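Local coordinates for TIGR00725 family protein (Thermotoga maritima, PDB 1RCU) that is of unknown function but, as a SLOG-family protein with a Rossmann-like fold, probably binds a nucleotide or a related ligand, at residues Asp45-Leu50 with Glu71-Gly76; Gln109-Val114 with Ala132-Gly137; Gly82-Ile87 with Tyr97-Val102; Val123-Glu128 with Arg149-Trp154. All blocks are in the same frame, centred on the assembly; numbering follows the deposited sequence.

Contact 1: Asp45-Leu50 with Glu71-Gly76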
loop_
_atom_site.group_PDB
_atom_site.type_symbol
_atom_site.label_atom_id
_atom_site.label_comp_id
_atom_site.label_asym_id
_atom_site.label_seq_id
_atom_site.Cartn_x
_atom_site.Cartn_y
_atom_site.Cartn_z
ATOM N N ASP A 45 -16.717 3.912 -30.371
ATOM C CA ASP A 45 -16.093 4.875 -31.260
ATOM C C ASP A 45 -15.307 5.956 -30.524
ATOM O O ASP A 45 -14.177 6.262 -30.903
ATOM C CB ASP A 45 -17.137 5.540 -32.170
ATOM C CG ASP A 45 -17.821 4.558 -33.096
ATOM O OD1 ASP A 45 -17.207 3.523 -33.425
ATOM O OD2 ASP A 45 -18.969 4.835 -33.509
ATOM N N ILE A 46 -15.887 6.547 -29.482
ATOM C CA ILE A 46 -15.154 7.578 -28.756
ATOM C C ILE A 46 -13.912 6.998 -28.090
ATOM O O ILE A 46 -12.848 7.612 -28.134
ATOM C CB ILE A 46 -16.009 8.319 -27.679
ATOM C CG1 ILE A 46 -17.095 7.397 -27.132
ATOM C CG2 ILE A 46 -16.559 9.618 -28.252
ATOM C CD1 ILE A 46 -18.497 7.960 -27.209
ATOM N N CYS A 47 -14.034 5.811 -27.502
ATOM C CA CYS A 47 -12.886 5.173 -26.856
ATOM C C CYS A 47 -11.752 4.891 -27.844
ATOM O O CYS A 47 -10.581 5.115 -27.525
ATOM C CB CYS A 47 -13.277 3.853 -26.168
ATOM S SG CYS A 47 -14.147 4.042 -24.605
ATOM N N LEU A 48 -12.101 4.396 -29.033
ATOM C CA LEU A 48 -11.108 4.088 -30.060
ATOM C C LEU A 48 -10.502 5.358 -30.614
ATOM O O LEU A 48 -9.303 5.392 -30.886
ATOM C CB LEU A 48 -11.722 3.305 -31.224
ATOM C CG LEU A 48 -12.074 1.823 -31.067
ATOM C CD1 LEU A 48 -12.688 1.313 -32.374
ATOM C CD2 LEU A 48 -10.833 1.027 -30.704
ATOM N N GLU A 49 -11.319 6.398 -30.798
ATOM C CA GLU A 49 -10.784 7.647 -31.323
ATOM C C GLU A 49 -9.817 8.239 -30.317
ATOM O O GLU A 49 -8.751 8.697 -30.693
ATOM C CB GLU A 49 -11.866 8.685 -31.626
ATOM C CG GLU A 49 -11.284 9.926 -32.340
ATOM C CD GLU A 49 -12.253 11.100 -32.433
ATOM O OE1 GLU A 49 -13.378 10.992 -31.902
ATOM O OE2 GLU A 49 -11.876 12.136 -33.026
ATOM N N LEU A 50 -10.183 8.215 -29.041
ATOM C CA LEU A 50 -9.329 8.767 -28.003
ATOM C C LEU A 50 -7.977 8.071 -27.982
ATOM O O LEU A 50 -6.937 8.725 -27.926
ATOM C CB LEU A 50 -10.004 8.646 -26.626
ATOM C CG LEU A 50 -9.105 9.091 -25.463
ATOM C CD1 LEU A 50 -8.744 10.551 -25.637
ATOM C CD2 LEU A 50 -9.794 8.887 -24.131
ATOM N N GLU A 71 -9.954 -1.252 -22.081
ATOM C CA GLU A 71 -9.603 -2.141 -23.170
ATOM C C GLU A 71 -9.679 -1.470 -24.531
ATOM O O GLU A 71 -8.773 -1.601 -25.344
ATOM C CB GLU A 71 -10.516 -3.370 -23.155
ATOM C CG GLU A 71 -10.175 -4.409 -24.216
ATOM C CD GLU A 71 -10.921 -5.712 -24.001
ATOM O OE1 GLU A 71 -10.853 -6.248 -22.869
ATOM O OE2 GLU A 71 -11.567 -6.196 -24.962
ATOM N N LEU A 72 -10.766 -0.745 -24.765
ATOM C CA LEU A 72 -10.995 -0.068 -26.032
ATOM C C LEU A 72 -10.004 1.053 -26.316
ATOM O O LEU A 72 -9.535 1.222 -27.449
ATOM C CB LEU A 72 -12.421 0.474 -26.059
ATOM C CG LEU A 72 -13.484 -0.617 -25.863
ATOM C CD1 LEU A 72 -14.844 0.030 -25.690
ATOM C CD2 LEU A 72 -13.483 -1.585 -27.046
ATOM N N VAL A 73 -9.680 1.826 -25.286
ATOM C CA VAL A 73 -8.727 2.902 -25.446
ATOM C C VAL A 73 -7.372 2.266 -25.766
ATOM O O VAL A 73 -6.634 2.759 -26.630
ATOM C CB VAL A 73 -8.657 3.757 -24.174
ATOM C CG1 VAL A 73 -7.345 4.501 -24.112
ATOM C CG2 VAL A 73 -9.822 4.750 -24.174
ATOM N N SER A 74 -7.060 1.159 -25.100
ATOM C CA SER A 74 -5.801 0.482 -25.348
ATOM C C SER A 74 -5.726 -0.039 -26.787
ATOM O O SER A 74 -4.710 0.097 -27.457
ATOM C CB SER A 74 -5.644 -0.653 -24.354
ATOM O OG SER A 74 -5.640 -0.149 -23.035
ATOM N N GLN A 75 -6.812 -0.644 -27.253
ATOM C CA GLN A 75 -6.857 -1.160 -28.616
ATOM C C GLN A 75 -6.546 -0.008 -29.566
ATOM O O GLN A 75 -5.770 -0.144 -30.510
ATOM C CB GLN A 75 -8.244 -1.714 -28.938
ATOM C CG GLN A 75 -8.363 -2.415 -30.286
ATOM C CD GLN A 75 -9.809 -2.745 -30.618
ATOM O OE1 GLN A 75 -10.502 -3.395 -29.827
ATOM N NE2 GLN A 75 -10.273 -2.300 -31.779
ATOM N N GLY A 76 -7.155 1.138 -29.294
ATOM C CA GLY A 76 -6.942 2.301 -30.131
ATOM C C GLY A 76 -5.506 2.775 -30.145
ATOM O O GLY A 76 -5.000 3.206 -31.183
#
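Leu72 meets Cys47 where helix 68-79 crosses helix 44-56, and the two CB atoms lie 3.5 Å apart. The segment axes come within 7.0 Å at a crossing angle of -42°, a close approach for two helices. The carbonyl O of Leu72 also touches methyl CD2 of Leu48, which bends in toward the second helix. Val73 follows. Its methyl CG2 sits 3.5 Å from the carbonyl O of Cys47 and 4.1 Å from CD2 of Leu50. CG2 is the branch beside the backbone N of Val73, and from there it reaches both partners. Leu50 and Val73 also touch Val28 on strand 25-30, so this side of the contact faces the sheet. Gln75 has an extended chain beyond CG. Its NE2 lies 3.5 Å from Leu48 CD2, but its polar partner is Glu79 on the same helix. Gly76 comes last, its CA 4.5 Å from the CA of Leu48. A CB on Gly76 would run into Leu48 O, so the glycine lets the backbones come together here. No hydrogen bond joins the two segments. The helices are held by apolar packing, with methyl groups resting against the carbonyl oxygens of Cys47 and Leu72; Leu72 O is already engaged by Gly76 N in its own helix.

Contact 2: Gln109-Val114 with Ala132-Gly137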
loop_
_atom_site.group_PDB
_atom_site.type_symbol
_atom_site.label_atom_id
_atom_site.label_comp_id
_atom_site.label_asym_id
_atom_site.label_seq_id
_atom_site.Cartn_x
_atom_site.Cartn_y
_atom_site.Cartn_z
ATOM N N GLN A 109 -8.863 0.365 -5.417
ATOM C CA GLN A 109 -8.672 1.764 -5.060
ATOM C C GLN A 109 -7.215 2.203 -4.914
ATOM O O GLN A 109 -6.809 3.234 -5.461
ATOM C CB GLN A 109 -9.466 2.077 -3.785
ATOM C CG GLN A 109 -10.948 2.308 -4.044
ATOM C CD GLN A 109 -11.632 1.126 -4.709
ATOM O OE1 GLN A 109 -11.779 0.056 -4.116
ATOM N NE2 GLN A 109 -12.053 1.317 -5.961
HETATM N N MSE A 110 -6.419 1.437 -4.187
HETATM C CA MSE A 110 -5.015 1.788 -4.027
HETATM C C MSE A 110 -4.265 1.681 -5.352
HETATM O O MSE A 110 -3.383 2.490 -5.638
HETATM C CB MSE A 110 -4.396 0.911 -2.942
HETATM C CG MSE A 110 -4.985 1.253 -1.578
HETATM SE SE MSE A 110 -4.230 0.309 -0.100
HETATM C CE MSE A 110 -4.505 -1.497 -0.759
ATOM N N ARG A 111 -4.626 0.694 -6.164
ATOM C CA ARG A 111 -4.023 0.516 -7.483
ATOM C C ARG A 111 -4.267 1.814 -8.266
ATOM O O ARG A 111 -3.407 2.284 -9.014
ATOM C CB ARG A 111 -4.704 -0.663 -8.195
ATOM C CG ARG A 111 -4.285 -0.924 -9.641
ATOM C CD ARG A 111 -5.161 -0.242 -10.698
ATOM N NE ARG A 111 -6.522 -0.055 -10.226
ATOM C CZ ARG A 111 -7.611 -0.446 -10.878
ATOM N NH1 ARG A 111 -7.509 -1.065 -12.048
ATOM N NH2 ARG A 111 -8.805 -0.197 -10.358
ATOM N N SER A 112 -5.453 2.386 -8.066
ATOM C CA SER A 112 -5.844 3.628 -8.723
ATOM C C SER A 112 -4.940 4.784 -8.316
ATOM O O SER A 112 -4.602 5.645 -9.130
ATOM C CB SER A 112 -7.294 3.988 -8.367
ATOM O OG SER A 112 -8.211 3.137 -9.019
ATOM N N PHE A 113 -4.563 4.816 -7.046
ATOM C CA PHE A 113 -3.705 5.893 -6.610
ATOM C C PHE A 113 -2.290 5.789 -7.125
ATOM O O PHE A 113 -1.634 6.807 -7.293
ATOM C CB PHE A 113 -3.789 6.048 -5.092
ATOM C CG PHE A 113 -5.032 6.758 -4.670
ATOM C CD1 PHE A 113 -5.163 8.130 -4.884
ATOM C CD2 PHE A 113 -6.122 6.041 -4.207
ATOM C CE1 PHE A 113 -6.371 8.773 -4.654
ATOM C CE2 PHE A 113 -7.334 6.667 -3.974
ATOM C CZ PHE A 113 -7.463 8.040 -4.200
ATOM N N VAL A 114 -1.808 4.581 -7.408
ATOM C CA VAL A 114 -0.468 4.511 -7.966
ATOM C C VAL A 114 -0.601 4.789 -9.463
ATOM O O VAL A 114 0.352 5.216 -10.113
ATOM C CB VAL A 114 0.250 3.145 -7.721
ATOM C CG1 VAL A 114 -0.606 2.241 -6.889
ATOM C CG2 VAL A 114 0.631 2.517 -9.032
ATOM N N ALA A 132 -15.066 7.461 -10.267
ATOM C CA ALA A 132 -15.384 8.622 -9.456
ATOM C C ALA A 132 -14.262 8.872 -8.448
ATOM O O ALA A 132 -13.832 10.008 -8.245
ATOM C CB ALA A 132 -16.705 8.395 -8.741
ATOM N N ILE A 133 -13.794 7.795 -7.828
ATOM C CA ILE A 133 -12.726 7.868 -6.846
ATOM C C ILE A 133 -11.448 8.357 -7.519
ATOM O O ILE A 133 -10.677 9.124 -6.928
ATOM C CB ILE A 133 -12.474 6.481 -6.202
ATOM C CG1 ILE A 133 -13.678 6.086 -5.350
ATOM C CG2 ILE A 133 -11.196 6.507 -5.367
ATOM C CD1 ILE A 133 -13.607 4.682 -4.799
ATOM N N GLU A 134 -11.231 7.911 -8.754
ATOM C CA GLU A 134 -10.056 8.323 -9.512
ATOM C C GLU A 134 -10.105 9.797 -9.915
ATOM O O GLU A 134 -9.081 10.473 -9.891
ATOM C CB GLU A 134 -9.883 7.423 -10.748
ATOM C CG GLU A 134 -9.580 5.996 -10.334
ATOM C CD GLU A 134 -9.635 5.007 -11.467
ATOM O OE1 GLU A 134 -10.430 5.206 -12.406
ATOM O OE2 GLU A 134 -8.889 4.013 -11.407
ATOM N N ILE A 135 -11.288 10.279 -10.293
ATOM C CA ILE A 135 -11.472 11.667 -10.688
ATOM C C ILE A 135 -11.189 12.551 -9.459
ATOM O O ILE A 135 -10.440 13.523 -9.539
ATOM C CB ILE A 135 -12.927 11.910 -11.224
ATOM C CG1 ILE A 135 -13.112 11.215 -12.583
ATOM C CG2 ILE A 135 -13.205 13.397 -11.335
ATOM C CD1 ILE A 135 -14.575 11.159 -13.057
ATOM N N LEU A 136 -11.781 12.198 -8.321
ATOM C CA LEU A 136 -11.587 12.958 -7.085
ATOM C C LEU A 136 -10.144 12.858 -6.607
ATOM O O LEU A 136 -9.558 13.858 -6.138
ATOM C CB LEU A 136 -12.544 12.467 -5.986
ATOM C CG LEU A 136 -13.882 13.227 -5.834
ATOM C CD1 LEU A 136 -14.602 13.355 -7.154
ATOM C CD2 LEU A 136 -14.763 12.508 -4.816
ATOM N N GLY A 137 -9.578 11.658 -6.744
ATOM C CA GLY A 137 -8.208 11.409 -6.339
ATOM C C GLY A 137 -7.255 12.232 -7.176
ATOM O O GLY A 137 -6.327 12.841 -6.644
#
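Helix segments Gln109-Val114 and Ala132-Gly137 run 10.0 Å apart at closest axis approach, with a crossing angle of -38°. The nearest CA pair is Ser112 with Glu134, 6.4 Å apart. Side chains fill the space between them. Ser112 OG lies 2.6 Å from Glu134 OE2 and is also hydrogen-bonded to Phe108 O of its own helix. Glu134 has an extended chain beyond CG, and this carries its carboxylate across to the serine. Arg111 NH2 is 4.3 Å from the same OE2, too far for a salt bridge, and no N-H is aimed at it; any attraction is electrostatic. NH2 bonds instead to Phe108 O. Beside the polar pair, Ile133 reaches two ways. Its CD1 touches Gln109 CG at 3.6 Å, and its CG2 meets Phe113 CE2 at 4.1 Å. Phe113 CE1 also packs on Gly137 CA, 3.6 Å away, where a CB would collide with the ring. Gln109 and Phe113 continue onto Phe113 and Gln109 of the second subunit. Helices 108-116 and 129-140 precede and follow strand 121-125, in the consecutive right-handed crossovers expected of a Rossmann-like fold.

Contact 3: Gly82-Ile87 with Tyr97-Val102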
loop_
_atom_site.group_PDB
_atom_site.type_symbol
_atom_site.label_atom_id
_atom_site.label_comp_id
_atom_site.label_asym_id
_atom_site.label_seq_id
_atom_site.Cartn_x
_atom_site.Cartn_y
_atom_site.Cartn_z
ATOM N N GLY A 82 0.996 3.197 -30.778
ATOM C CA GLY A 82 1.455 3.900 -29.603
ATOM C C GLY A 82 1.698 2.905 -28.488
ATOM O O GLY A 82 1.436 1.717 -28.650
ATOM N N THR A 83 2.208 3.382 -27.361
ATOM C CA THR A 83 2.465 2.520 -26.215
ATOM C C THR A 83 1.440 2.798 -25.130
ATOM O O THR A 83 1.134 3.953 -24.838
ATOM C CB THR A 83 3.847 2.766 -25.586
ATOM O OG1 THR A 83 4.865 2.546 -26.563
ATOM C CG2 THR A 83 4.071 1.801 -24.402
ATOM N N VAL A 84 0.907 1.740 -24.536
ATOM C CA VAL A 84 -0.070 1.890 -23.473
ATOM C C VAL A 84 0.295 0.922 -22.355
ATOM O O VAL A 84 0.482 -0.280 -22.563
ATOM C CB VAL A 84 -1.522 1.664 -23.998
ATOM C CG1 VAL A 84 -1.610 0.382 -24.742
ATOM C CG2 VAL A 84 -2.534 1.702 -22.834
ATOM N N VAL A 85 0.416 1.473 -21.159
ATOM C CA VAL A 85 0.812 0.709 -19.984
ATOM C C VAL A 85 -0.330 0.525 -18.991
ATOM O O VAL A 85 -1.004 1.491 -18.621
ATOM C CB VAL A 85 1.981 1.418 -19.276
ATOM C CG1 VAL A 85 2.291 0.717 -17.949
ATOM C CG2 VAL A 85 3.199 1.439 -20.188
ATOM N N GLY A 86 -0.523 -0.719 -18.556
ATOM C CA GLY A 86 -1.577 -1.019 -17.608
ATOM C C GLY A 86 -1.090 -1.245 -16.190
ATOM O O GLY A 86 -0.090 -1.924 -15.963
ATOM N N ILE A 87 -1.797 -0.653 -15.234
ATOM C CA ILE A 87 -1.477 -0.796 -13.813
ATOM C C ILE A 87 -2.605 -1.685 -13.309
ATOM O O ILE A 87 -3.750 -1.255 -13.221
ATOM C CB ILE A 87 -1.537 0.563 -13.078
ATOM C CG1 ILE A 87 -0.635 1.583 -13.777
ATOM C CG2 ILE A 87 -1.098 0.408 -11.639
ATOM C CD1 ILE A 87 0.830 1.359 -13.588
ATOM N N TYR A 97 -4.244 -5.779 -25.006
ATOM C CA TYR A 97 -3.657 -4.752 -25.858
ATOM C C TYR A 97 -2.589 -3.968 -25.125
ATOM O O TYR A 97 -2.012 -3.041 -25.680
ATOM C CB TYR A 97 -4.731 -3.794 -26.342
ATOM C CG TYR A 97 -5.823 -4.453 -27.143
ATOM C CD1 TYR A 97 -5.617 -4.829 -28.481
ATOM C CD2 TYR A 97 -7.076 -4.703 -26.564
ATOM C CE1 TYR A 97 -6.631 -5.430 -29.213
ATOM C CE2 TYR A 97 -8.087 -5.313 -27.289
ATOM C CZ TYR A 97 -7.863 -5.669 -28.607
ATOM O OH TYR A 97 -8.873 -6.274 -29.306
ATOM N N LEU A 98 -2.311 -4.360 -23.886
ATOM C CA LEU A 98 -1.323 -3.663 -23.091
ATOM C C LEU A 98 0.101 -3.858 -23.614
ATOM O O LEU A 98 0.534 -4.985 -23.865
ATOM C CB LEU A 98 -1.424 -4.109 -21.629
ATOM C CG LEU A 98 -2.719 -3.787 -20.887
ATOM C CD1 LEU A 98 -2.643 -4.378 -19.488
ATOM C CD2 LEU A 98 -2.934 -2.281 -20.832
ATOM N N SER A 99 0.827 -2.757 -23.793
ATOM C CA SER A 99 2.203 -2.838 -24.260
ATOM C C SER A 99 2.995 -3.446 -23.119
ATOM O O SER A 99 3.881 -4.256 -23.330
ATOM C CB SER A 99 2.758 -1.450 -24.577
ATOM O OG SER A 99 2.022 -0.827 -25.613
ATOM N N VAL A 100 2.658 -3.037 -21.906
ATOM C CA VAL A 100 3.294 -3.520 -20.693
ATOM C C VAL A 100 2.173 -3.640 -19.666
ATOM O O VAL A 100 1.341 -2.744 -19.574
ATOM C CB VAL A 100 4.316 -2.495 -20.141
ATOM C CG1 VAL A 100 4.822 -2.928 -18.766
ATOM C CG2 VAL A 100 5.458 -2.330 -21.124
ATOM N N ALA A 101 2.152 -4.741 -18.918
ATOM C CA ALA A 101 1.165 -4.967 -17.865
ATOM C C ALA A 101 1.932 -4.946 -16.541
ATOM O O ALA A 101 2.860 -5.739 -16.333
ATOM C CB ALA A 101 0.476 -6.326 -18.053
ATOM N N VAL A 102 1.547 -4.048 -15.642
ATOM C CA VAL A 102 2.231 -3.941 -14.352
ATOM C C VAL A 102 1.351 -4.414 -13.213
ATOM O O VAL A 102 0.344 -3.781 -12.899
ATOM C CB VAL A 102 2.661 -2.473 -14.043
ATOM C CG1 VAL A 102 3.193 -2.371 -12.626
ATOM C CG2 VAL A 102 3.707 -2.018 -15.039
#
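Val102 N donates to Gly86 O over 2.7 Å, the shortest polar bond between these segments. Gly86 N in turn gives an almost straight bond to Val100 O, 2.9 Å long with an angle of 174° at the hydrogen. Gly86 is thus held through both its N-H and its carbonyl. Further back, Ser99 grips Val84 twice. Its backbone N reaches Val84 O at 2.8 Å, and its OG accepts from Val84 N at 3.0 Å. With chi1 at -62°, OG stands beside the serine's own backbone N, which lets both groups reach one residue. Replacing Ser99 by alanine removes OG, and Val84 N would probably lose its acceptor, weakening the hold where the pairing begins. Strands 84-88 and 100-103 are parallel neighbours in the Rossmann-like sheet, and 100-103 is its outermost strand on this side within the chain. Val85 and Val100 lie side by side, with Val85 CG2 4.1 Å from Val100 CB. On the same face, Ile87 CD1 approaches Val102 CB. This valine face packs against the fourth subunit, where Val85 touches Val100 of that chain. On the other face Leu98 folds over Gly86, its CD2 3.7 Å from Gly86 N. A CB on Gly86 would strike Leu98 CD1. Val84 also touches Ser74 of helix 68-79.

Contact 4: Val123-Glu128 with Arg149-Trp154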
loop_
_atom_site.group_PDB
_atom_site.type_symbol
_atom_site.label_atom_id
_atom_site.label_comp_id
_atom_site.label_asym_id
_atom_site.label_seq_id
_atom_site.Cartn_x
_atom_site.Cartn_y
_atom_site.Cartn_z
ATOM N N VAL A 123 -7.967 11.802 -18.294
ATOM C CA VAL A 123 -9.131 11.912 -19.169
ATOM C C VAL A 123 -10.112 10.855 -18.684
ATOM O O VAL A 123 -9.755 9.695 -18.518
ATOM C CB VAL A 123 -8.755 11.632 -20.631
ATOM C CG1 VAL A 123 -9.994 11.746 -21.523
ATOM C CG2 VAL A 123 -7.697 12.616 -21.075
ATOM N N SER A 124 -11.354 11.270 -18.481
ATOM C CA SER A 124 -12.406 10.419 -17.943
ATOM C C SER A 124 -13.533 10.103 -18.927
ATOM O O SER A 124 -14.009 10.986 -19.630
ATOM C CB SER A 124 -12.971 11.141 -16.718
ATOM O OG SER A 124 -13.882 10.328 -16.022
ATOM N N ILE A 125 -13.967 8.847 -18.959
ATOM C CA ILE A 125 -15.056 8.409 -19.844
ATOM C C ILE A 125 -16.026 7.504 -19.075
ATOM O O ILE A 125 -15.634 6.441 -18.570
ATOM C CB ILE A 125 -14.522 7.612 -21.063
ATOM C CG1 ILE A 125 -13.676 8.520 -21.950
ATOM C CG2 ILE A 125 -15.685 7.045 -21.865
ATOM C CD1 ILE A 125 -13.007 7.774 -23.077
ATOM N N GLY A 126 -17.284 7.931 -18.989
ATOM C CA GLY A 126 -18.297 7.157 -18.290
ATOM C C GLY A 126 -17.871 6.850 -16.882
ATOM O O GLY A 126 -17.496 7.761 -16.142
ATOM N N GLY A 127 -17.945 5.576 -16.511
ATOM C CA GLY A 127 -17.486 5.156 -15.200
ATOM C C GLY A 127 -18.438 5.069 -14.021
ATOM O O GLY A 127 -19.396 5.845 -13.881
ATOM N N GLU A 128 -18.150 4.089 -13.169
ATOM C CA GLU A 128 -18.907 3.874 -11.955
ATOM C C GLU A 128 -18.064 4.381 -10.781
ATOM O O GLU A 128 -17.172 5.217 -10.957
ATOM C CB GLU A 128 -19.265 2.388 -11.785
ATOM C CG GLU A 128 -20.258 1.825 -12.824
ATOM C CD GLU A 128 -21.597 2.569 -12.868
ATOM O OE1 GLU A 128 -21.987 3.214 -11.865
ATOM O OE2 GLU A 128 -22.280 2.492 -13.908
ATOM N N ARG A 149 -17.412 14.713 -21.723
ATOM C CA ARG A 149 -18.859 14.771 -21.547
ATOM C C ARG A 149 -19.687 14.008 -22.569
ATOM O O ARG A 149 -19.234 13.721 -23.673
ATOM C CB ARG A 149 -19.292 16.236 -21.525
ATOM C CG ARG A 149 -18.435 17.046 -20.596
ATOM C CD ARG A 149 -18.635 16.631 -19.163
ATOM N NE ARG A 149 -19.544 17.580 -18.543
ATOM C CZ ARG A 149 -20.863 17.497 -18.600
ATOM N NH1 ARG A 149 -21.450 16.494 -19.232
ATOM N NH2 ARG A 149 -21.578 18.455 -18.062
ATOM N N GLY A 150 -20.917 13.696 -22.180
ATOM C CA GLY A 150 -21.806 12.978 -23.067
ATOM C C GLY A 150 -21.592 11.487 -22.968
ATOM O O GLY A 150 -22.390 10.716 -23.480
ATOM N N THR A 151 -20.531 11.070 -22.286
ATOM C CA THR A 151 -20.213 9.652 -22.150
ATOM C C THR A 151 -20.870 9.008 -20.930
ATOM O O THR A 151 -20.616 7.842 -20.616
ATOM C CB THR A 151 -18.691 9.443 -22.066
ATOM O OG1 THR A 151 -18.177 10.086 -20.887
ATOM C CG2 THR A 151 -18.013 10.027 -23.306
ATOM N N GLY A 152 -21.700 9.782 -20.239
ATOM C CA GLY A 152 -22.413 9.275 -19.080
ATOM C C GLY A 152 -21.627 8.881 -17.836
ATOM O O GLY A 152 -20.446 9.230 -17.680
ATOM N N GLY A 153 -22.307 8.154 -16.942
ATOM C CA GLY A 153 -21.709 7.691 -15.701
ATOM C C GLY A 153 -21.300 8.834 -14.793
ATOM O O GLY A 153 -21.974 9.856 -14.742
ATOM N N TRP A 154 -20.190 8.677 -14.080
ATOM C CA TRP A 154 -19.729 9.731 -13.198
ATOM C C TRP A 154 -19.047 10.889 -13.922
ATOM O O TRP A 154 -18.907 11.984 -13.361
ATOM C CB TRP A 154 -18.789 9.146 -12.149
ATOM C CG TRP A 154 -19.479 8.762 -10.895
ATOM C CD1 TRP A 154 -19.822 7.508 -10.499
ATOM C CD2 TRP A 154 -19.898 9.642 -9.864
ATOM N NE1 TRP A 154 -20.428 7.545 -9.270
ATOM C CE2 TRP A 154 -20.486 8.851 -8.853
ATOM C CE3 TRP A 154 -19.832 11.033 -9.687
ATOM C CZ2 TRP A 154 -21.011 9.408 -7.673
ATOM C CZ3 TRP A 154 -20.355 11.585 -8.522
ATOM C CH2 TRP A 154 -20.935 10.772 -7.529
#
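This is a loop-to-loop contact that runs into a helix start: Gly126 and Gly127, just after strand 121-125, meet Thr151, Gly152 and the first turn of helix 153-157, beyond the C-terminal ends of neighbouring parallel strands 121-125 and 145-148. Gly126 N donates to Thr151 OG1 over 3.0 Å, with an angle of 158° at the hydrogen. The same hydroxyl is hydrogen-bonded to Leu148 O. A chi1 of 63° puts OG1 between the backbone N and carbonyl carbon of Thr151, where it meets Gly126 N, and CB of Thr151 lies 3.9 Å from Ile125 CG2. A valine in its place would probably leave Gly126 N without an acceptor and break the link to Leu148 O. Gly126 CA comes within 3.0 Å of Gly152 O in a CA-H...O contact. The Gly126-Gly127 pair, followed by Thr131 and Glu134, recalls the glycine-rich signature of LOG-type proteins. Such a loop at strand ends is consistent with a nucleotide pocket. Gly127 O accepts from Trp154 N at 2.9 Å, the donor tilted 24° from the carbonyl plane. A CB on Gly153 would collide with Gly127 O. Trp154 CD1 rests 3.5 Å from Glu128 O, and Glu128 stands at the N-cap of helix 129-140. The polar ends of Trp154 and Glu128 cross to the second subunit: Trp154 NE1 bonds to Leu168 O and Glu128 OE1 to Asn170 N, both of that chain.

Overall arrangement
All four contacts belong to one Rossmann-like domain built on a parallel sheet. Contacts 1 and 2 are helix pairs on opposite sides of the chain's centre, about 21 Å apart between centres. Contact 3 lies toward one edge of the sheet and contact 4 is about 22 Å away, centre to centre. Contact 1 touches both: Tyr97 packs on the helix at Ser74, and Leu50 CD2 meets Ile125 CD1 at 3.6 Å. Contact 2 also reaches both, through Val114 on Ile87 and through Ala132 CB, 3.5 Å from Trp154 CG. The glycine loop of contact 4 leads into helix 129-140 of contact 2, and both contacts adjoin the second subunit.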